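Local coordinates for protein 3-hydroxyadipyl-CoA dehydrogenase (Escherichia coli, PDB 3MOG) that oxidises (3S)-3-hydroxyadipyl-CoA to 3-oxoadipyl-CoA with NAD(+) as electron acceptor, a step in the breakdown of phenylacetate, at residues E232-L236 and I237-V241; G327-A330 and Q331-A334. All blocks are in the same frame, centred on the assembly; numbering follows the deposited sequence.

Contact 1 (E232-L236 and I237-V241); sequences ELTDL and IGQDV
Q239 reaches back from the first turn of helix 239-252 and lays its amide nitrogen between T234 and D235 on helix 230-237; the two helices follow each other across a turn at G238 in the 3-hydroxyacyl-CoA dehydrogenase C-terminal domain. The bend at chi2 (-67°) brings the amide back against the preceding helix. NE2 then donates twice: to D235 OD1 at 2.8 Å, nearly in the amide plane, and to T234 OG1 at 2.9 Å, tilted from that plane. The carboxylate is met on its anti side, with the two flat groups standing 79° apart. D235 OD1 also accepts from V282 N, T234 OG1 is bonded to L231 O, and Q239 OE1 takes a bond from Q265 NE2. Replacing Q239 by an alanine removes the amide, and D235 OD1 and T234 OG1 would probably lose the donor they share, leaving these two helix ends without that side-chain tie. G238, with positive phi (109°), is the first residue to leave helical geometry after helix 230-237 and takes the N-cap position of helix 239-252; a side chain here would jam against the carbonyl of I237. In the last turn of helix 230-237, I237 N bonds L233 O, and the two side chains meet at a slant, I237 CD1 3.8 Å from L233 CG.

Contact 2 (G327-A330 and Q331-A334); sequences GETA and QALA
T329 caps helix 330-337 at its N-terminus: its OG1 accepts the backbone N-H of A332 at 3.0 Å, in a fairly straight bond (157°). The hydroxyl sits between the backbone N and the carbonyl carbon (chi1 64°), and this rotation brings OG1 over the first turn of the helix, where an N-H has no earlier carbonyl of the helix to bind. Two backbone bonds carry the turn onward. L333 N donates to T329 O at 3.1 Å, and A334 N donates to A330 O at 2.8 Å, so the cap residue gives both its side-chain and its main-chain oxygen to the helix. The carboxylate of D384 completes the start of the helix, with OD1 taking A330 N and OD2 taking Q331 N.

Packing follows the same turn. The methyl of A332 lies against the capping hydroxyl, its CB 3.4 Å from T329 OG1. L333 lies alongside the T329 carbonyl, its CG 3.5 Å from T329 O, and sends CD2 toward E328. The side chains of E328 and L333 cross at about a right angle, with E328 OE2 3.8 Å from L333 CD2; the other carboxylate oxygen, OE1, forms a salt bridge with R336 a little further along the helix. A330 touches V343 and A334 touches V341, which seats the helix on strand 341-345 of the reduced Rossmann-fold domain, while Q331 and A332 pack on L469 and L468 of a second subunit.

A hydroxyl and a carboxylate thus meet three N-H groups of the first turn, and the negative charge of D384 probably also suits the positive end of the helix dipole.

How the contacts relate
Both contacts are local, but contact 1 joins the end of one helix to the start of the next, whereas contact 2 is a helix start alone. They sit in different domains, with centres 34 Å apart and nearest atoms about 24 Å apart. Contact 1 lies nearer the middle of the chain and adds a side-chain donor, the glutamine amide, to its backbone bonds; contact 2 is peripheral, 31 Å from the chain centre, and all donors across it are backbone N-H groups. Contact 1 pairs a buried polar side with exposed residues, L236 and I237; contact 2 has none fully exposed. Another subunit packs on contact 2, whereas no other chain of the trimer touches contact 1.

Contact 1 (E232-L236 and I237-V241)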
ATOM      1  N   GLU C 232       8.027   6.883 -26.172  1.00 58.22           N
ATOM      2  CA  GLU C 232       9.250   7.307 -26.851  1.00 56.12           C
ATOM      3  C   GLU C 232      10.202   8.101 -25.932  1.00 53.36           C
ATOM      4  O   GLU C 232      11.409   7.858 -25.944  1.00 54.69           O
ATOM      5  CB  GLU C 232       8.915   8.113 -28.100  1.00 57.13           C
ATOM      6  CG  GLU C 232      10.135   8.451 -28.937  1.00 67.95           C
ATOM      7  CD  GLU C 232       9.802   9.154 -30.234  1.00 76.42           C
ATOM      8  OE1 GLU C 232       8.611   9.166 -30.628  1.00 77.69           O
ATOM      9  OE2 GLU C 232      10.744   9.691 -30.858  1.00 79.14           O
ATOM     10  N   LEU C 233       9.661   9.032 -25.144  1.00 53.09           N
ATOM     11  CA  LEU C 233      10.454   9.786 -24.164  1.00 50.47           C
ATOM     12  C   LEU C 233      11.091   8.878 -23.109  1.00 50.16           C
ATOM     13  O   LEU C 233      12.232   9.102 -22.725  1.00 51.45           O
ATOM     14  CB  LEU C 233       9.624  10.889 -23.491  1.00 50.78           C
ATOM     15  CG  LEU C 233      10.324  11.909 -22.580  1.00 55.00           C
ATOM     16  CD1 LEU C 233      11.243  12.815 -23.377  1.00 60.37           C
ATOM     17  CD2 LEU C 233       9.315  12.743 -21.811  1.00 50.74           C
ATOM     18  N   THR C 234      10.391   7.840 -22.662  1.00 46.86           N
ATOM     19  CA  THR C 234      11.048   6.869 -21.767  1.00 52.77           C
ATOM     20  C   THR C 234      12.197   6.106 -22.453  1.00 58.20           C
ATOM     21  O   THR C 234      13.212   5.815 -21.811  1.00 57.11           O
ATOM     22  CB  THR C 234      10.077   5.858 -21.113  1.00 54.94           C
ATOM     23  OG1 THR C 234       9.474   5.020 -22.108  1.00 51.52           O
ATOM     24  CG2 THR C 234       9.001   6.567 -20.325  1.00 58.54           C
ATOM     25  N   ASP C 235      12.034   5.793 -23.744  1.00 57.56           N
ATOM     26  CA  ASP C 235      13.108   5.178 -24.550  1.00 60.29           C
ATOM     27  C   ASP C 235      14.311   6.113 -24.694  1.00 56.61           C
ATOM     28  O   ASP C 235      15.453   5.671 -24.681  1.00 62.20           O
ATOM     29  CB  ASP C 235      12.604   4.749 -25.938  1.00 54.91           C
ATOM     30  CG  ASP C 235      12.218   3.267 -26.011  1.00 61.76           C
ATOM     31  OD1 ASP C 235      12.087   2.619 -24.952  1.00 54.10           O
ATOM     32  OD2 ASP C 235      12.044   2.745 -27.143  1.00 57.58           O
ATOM     33  N   LEU C 236      14.046   7.411 -24.787  1.00 61.93           N
ATOM     34  CA  LEU C 236      15.109   8.401 -24.919  1.00 61.44           C
ATOM     35  C   LEU C 236      15.726   8.855 -23.605  1.00 59.99           C
ATOM     36  O   LEU C 236      16.854   9.332 -23.592  1.00 66.16           O
ATOM     37  CB  LEU C 236      14.602   9.608 -25.701  1.00 69.06           C
ATOM     38  CG  LEU C 236      15.149   9.703 -27.122  1.00 79.52           C
ATOM     39  CD1 LEU C 236      14.064  10.127 -28.087  1.00 83.55           C
ATOM     40  CD2 LEU C 236      16.346  10.664 -27.172  1.00 85.81           C
ATOM     41  N   ILE C 237      14.983   8.748 -22.505  1.00 61.52           N
ATOM     42  CA  ILE C 237      15.542   9.033 -21.186  1.00 56.76           C
ATOM     43  C   ILE C 237      16.349   7.807 -20.754  1.00 53.27           C
ATOM     44  O   ILE C 237      17.414   7.927 -20.143  1.00 52.62           O
ATOM     45  CB  ILE C 237      14.445   9.414 -20.145  1.00 56.00           C
ATOM     46  CG1 ILE C 237      13.887  10.810 -20.439  1.00 63.85           C
ATOM     47  CG2 ILE C 237      14.999   9.423 -18.705  1.00 52.36           C
ATOM     48  CD1 ILE C 237      12.648  11.167 -19.623  1.00 60.92           C
ATOM     49  N   GLY C 238      15.850   6.632 -21.116  1.00 51.06           N
ATOM     50  CA  GLY C 238      16.474   5.384 -20.707  1.00 50.21           C
ATOM     51  C   GLY C 238      15.581   4.735 -19.684  1.00 53.42           C
ATOM     52  O   GLY C 238      15.343   5.305 -18.613  1.00 57.92           O
ATOM     53  N   GLN C 239      15.072   3.553 -20.024  1.00 46.88           N
ATOM     54  CA  GLN C 239      14.117   2.841 -19.184  1.00 52.16           C
ATOM     55  C   GLN C 239      14.607   2.659 -17.761  1.00 53.91           C
ATOM     56  O   GLN C 239      13.831   2.818 -16.833  1.00 50.22           O
ATOM     57  CB  GLN C 239      13.736   1.482 -19.784  1.00 47.70           C
ATOM     58  CG  GLN C 239      13.079   1.571 -21.156  1.00 45.18           C
ATOM     59  CD  GLN C 239      11.724   2.234 -21.109  1.00 52.38           C
ATOM     60  OE1 GLN C 239      11.076   2.277 -20.066  1.00 45.17           O
ATOM     61  NE2 GLN C 239      11.284   2.761 -22.248  1.00 55.71           N
ATOM     62  N   ASP C 240      15.897   2.360 -17.604  1.00 55.25           N
ATOM     63  CA  ASP C 240      16.519   2.241 -16.285  1.00 55.47           C
ATOM     64  C   ASP C 240      16.408   3.518 -15.451  1.00 51.30           C
ATOM     65  O   ASP C 240      16.104   3.445 -14.267  1.00 54.74           O
ATOM     66  CB  ASP C 240      17.984   1.771 -16.391  1.00 53.04           C
ATOM     67  CG  ASP C 240      18.865   2.706 -17.243  1.00 56.64           C
ATOM     68  OD1 ASP C 240      18.350   3.459 -18.103  1.00 58.99           O
ATOM     69  OD2 ASP C 240      20.094   2.680 -17.046  1.00 67.22           O
ATOM     70  N   VAL C 241      16.627   4.673 -16.081  1.00 50.54           N
ATOM     71  CA  VAL C 241      16.632   5.963 -15.381  1.00 51.91           C
ATOM     72  C   VAL C 241      15.209   6.375 -14.977  1.00 53.07           C
ATOM     73  O   VAL C 241      14.967   6.733 -13.817  1.00 58.62           O
ATOM     74  CB  VAL C 241      17.317   7.078 -16.234  1.00 56.56           C
ATOM     75  CG1 VAL C 241      17.343   8.425 -15.489  1.00 50.56           C
ATOM     76  CG2 VAL C 241      18.750   6.666 -16.629  1.00 53.64           C
TER

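Contact 2 (G327-A330 and Q331-A334)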
ATOM      1  N   GLY C 327     -15.137   9.712 -19.243  1.00 46.77           N
ATOM      2  CA  GLY C 327     -14.625   8.562 -18.500  1.00 50.99           C
ATOM      3  C   GLY C 327     -15.550   7.368 -18.471  1.00 51.25           C
ATOM      4  O   GLY C 327     -15.238   6.351 -17.840  1.00 50.39           O
ATOM      5  N   GLU C 328     -16.698   7.505 -19.131  1.00 49.08           N
ATOM      6  CA  GLU C 328     -17.601   6.383 -19.367  1.00 46.28           C
ATOM      7  C   GLU C 328     -17.341   5.792 -20.740  1.00 47.14           C
ATOM      8  O   GLU C 328     -16.962   6.507 -21.662  1.00 45.79           O
ATOM      9  CB  GLU C 328     -19.048   6.832 -19.252  1.00 53.01           C
ATOM     10  CG  GLU C 328     -19.428   7.363 -17.880  1.00 51.98           C
ATOM     11  CD  GLU C 328     -20.898   7.732 -17.800  1.00 60.25           C
ATOM     12  OE1 GLU C 328     -21.700   6.908 -17.301  1.00 57.89           O
ATOM     13  OE2 GLU C 328     -21.249   8.841 -18.261  1.00 59.99           O
ATOM     14  N   THR C 329     -17.513   4.480 -20.873  1.00 50.06           N
ATOM     15  CA  THR C 329     -17.263   3.819 -22.152  1.00 44.98           C
ATOM     16  C   THR C 329     -18.391   4.093 -23.142  1.00 41.06           C
ATOM     17  O   THR C 329     -19.531   4.335 -22.756  1.00 48.02           O
ATOM     18  CB  THR C 329     -17.119   2.285 -22.011  1.00 42.45           C
ATOM     19  OG1 THR C 329     -18.352   1.739 -21.544  1.00 43.35           O
ATOM     20  CG2 THR C 329     -15.984   1.917 -21.039  1.00 44.07           C
ATOM     21  N   ALA C 330     -18.046   4.043 -24.422  1.00 51.12           N
ATOM     22  CA  ALA C 330     -19.015   4.062 -25.511  1.00 50.16           C
ATOM     23  C   ALA C 330     -20.101   3.008 -25.310  1.00 48.42           C
ATOM     24  O   ALA C 330     -21.290   3.309 -25.465  1.00 47.74           O
ATOM     25  CB  ALA C 330     -18.298   3.867 -26.843  1.00 48.32           C
ATOM     26  N   GLN C 331     -19.695   1.797 -24.915  1.00 48.41           N
ATOM     27  CA  GLN C 331     -20.631   0.700 -24.655  1.00 50.42           C
ATOM     28  C   GLN C 331     -21.633   1.004 -23.541  1.00 53.17           C
ATOM     29  O   GLN C 331     -22.826   0.732 -23.691  1.00 49.88           O
ATOM     30  CB  GLN C 331     -19.885  -0.621 -24.386  1.00 54.06           C
ATOM     31  CG  GLN C 331     -20.783  -1.883 -24.390  1.00 55.70           C
ATOM     32  CD  GLN C 331     -21.119  -2.446 -25.802  1.00 69.85           C
ATOM     33  OE1 GLN C 331     -21.120  -1.732 -26.809  1.00 60.67           O
ATOM     34  NE2 GLN C 331     -21.412  -3.745 -25.856  1.00 68.61           N
ATOM     35  N   ALA C 332     -21.164   1.575 -22.435  1.00 52.40           N
ATOM     36  CA  ALA C 332     -22.079   1.909 -21.340  1.00 50.92           C
ATOM     37  C   ALA C 332     -23.094   2.962 -21.772  1.00 51.82           C
ATOM     38  O   ALA C 332     -24.266   2.866 -21.424  1.00 55.50           O
ATOM     39  CB  ALA C 332     -21.325   2.372 -20.095  1.00 47.94           C
ATOM     40  N   LEU C 333     -22.633   3.962 -22.525  1.00 52.31           N
ATOM     41  CA  LEU C 333     -23.520   5.013 -23.029  1.00 53.23           C
ATOM     42  C   LEU C 333     -24.513   4.446 -24.041  1.00 50.84           C
ATOM     43  O   LEU C 333     -25.703   4.753 -23.979  1.00 52.51           O
ATOM     44  CB  LEU C 333     -22.714   6.181 -23.635  1.00 53.20           C
ATOM     45  CG  LEU C 333     -21.853   6.966 -22.627  1.00 52.37           C
ATOM     46  CD1 LEU C 333     -20.934   7.947 -23.328  1.00 53.22           C
ATOM     47  CD2 LEU C 333     -22.706   7.674 -21.586  1.00 49.21           C
ATOM     48  N   ALA C 334     -24.017   3.581 -24.930  1.00 49.91           N
ATOM     49  CA  ALA C 334     -24.822   3.028 -26.016  1.00 54.81           C
ATOM     50  C   ALA C 334     -25.980   2.174 -25.514  1.00 56.49           C
ATOM     51  O   ALA C 334     -27.076   2.244 -26.068  1.00 60.28           O
ATOM     52  CB  ALA C 334     -23.957   2.257 -27.023  1.00 41.04           C
TER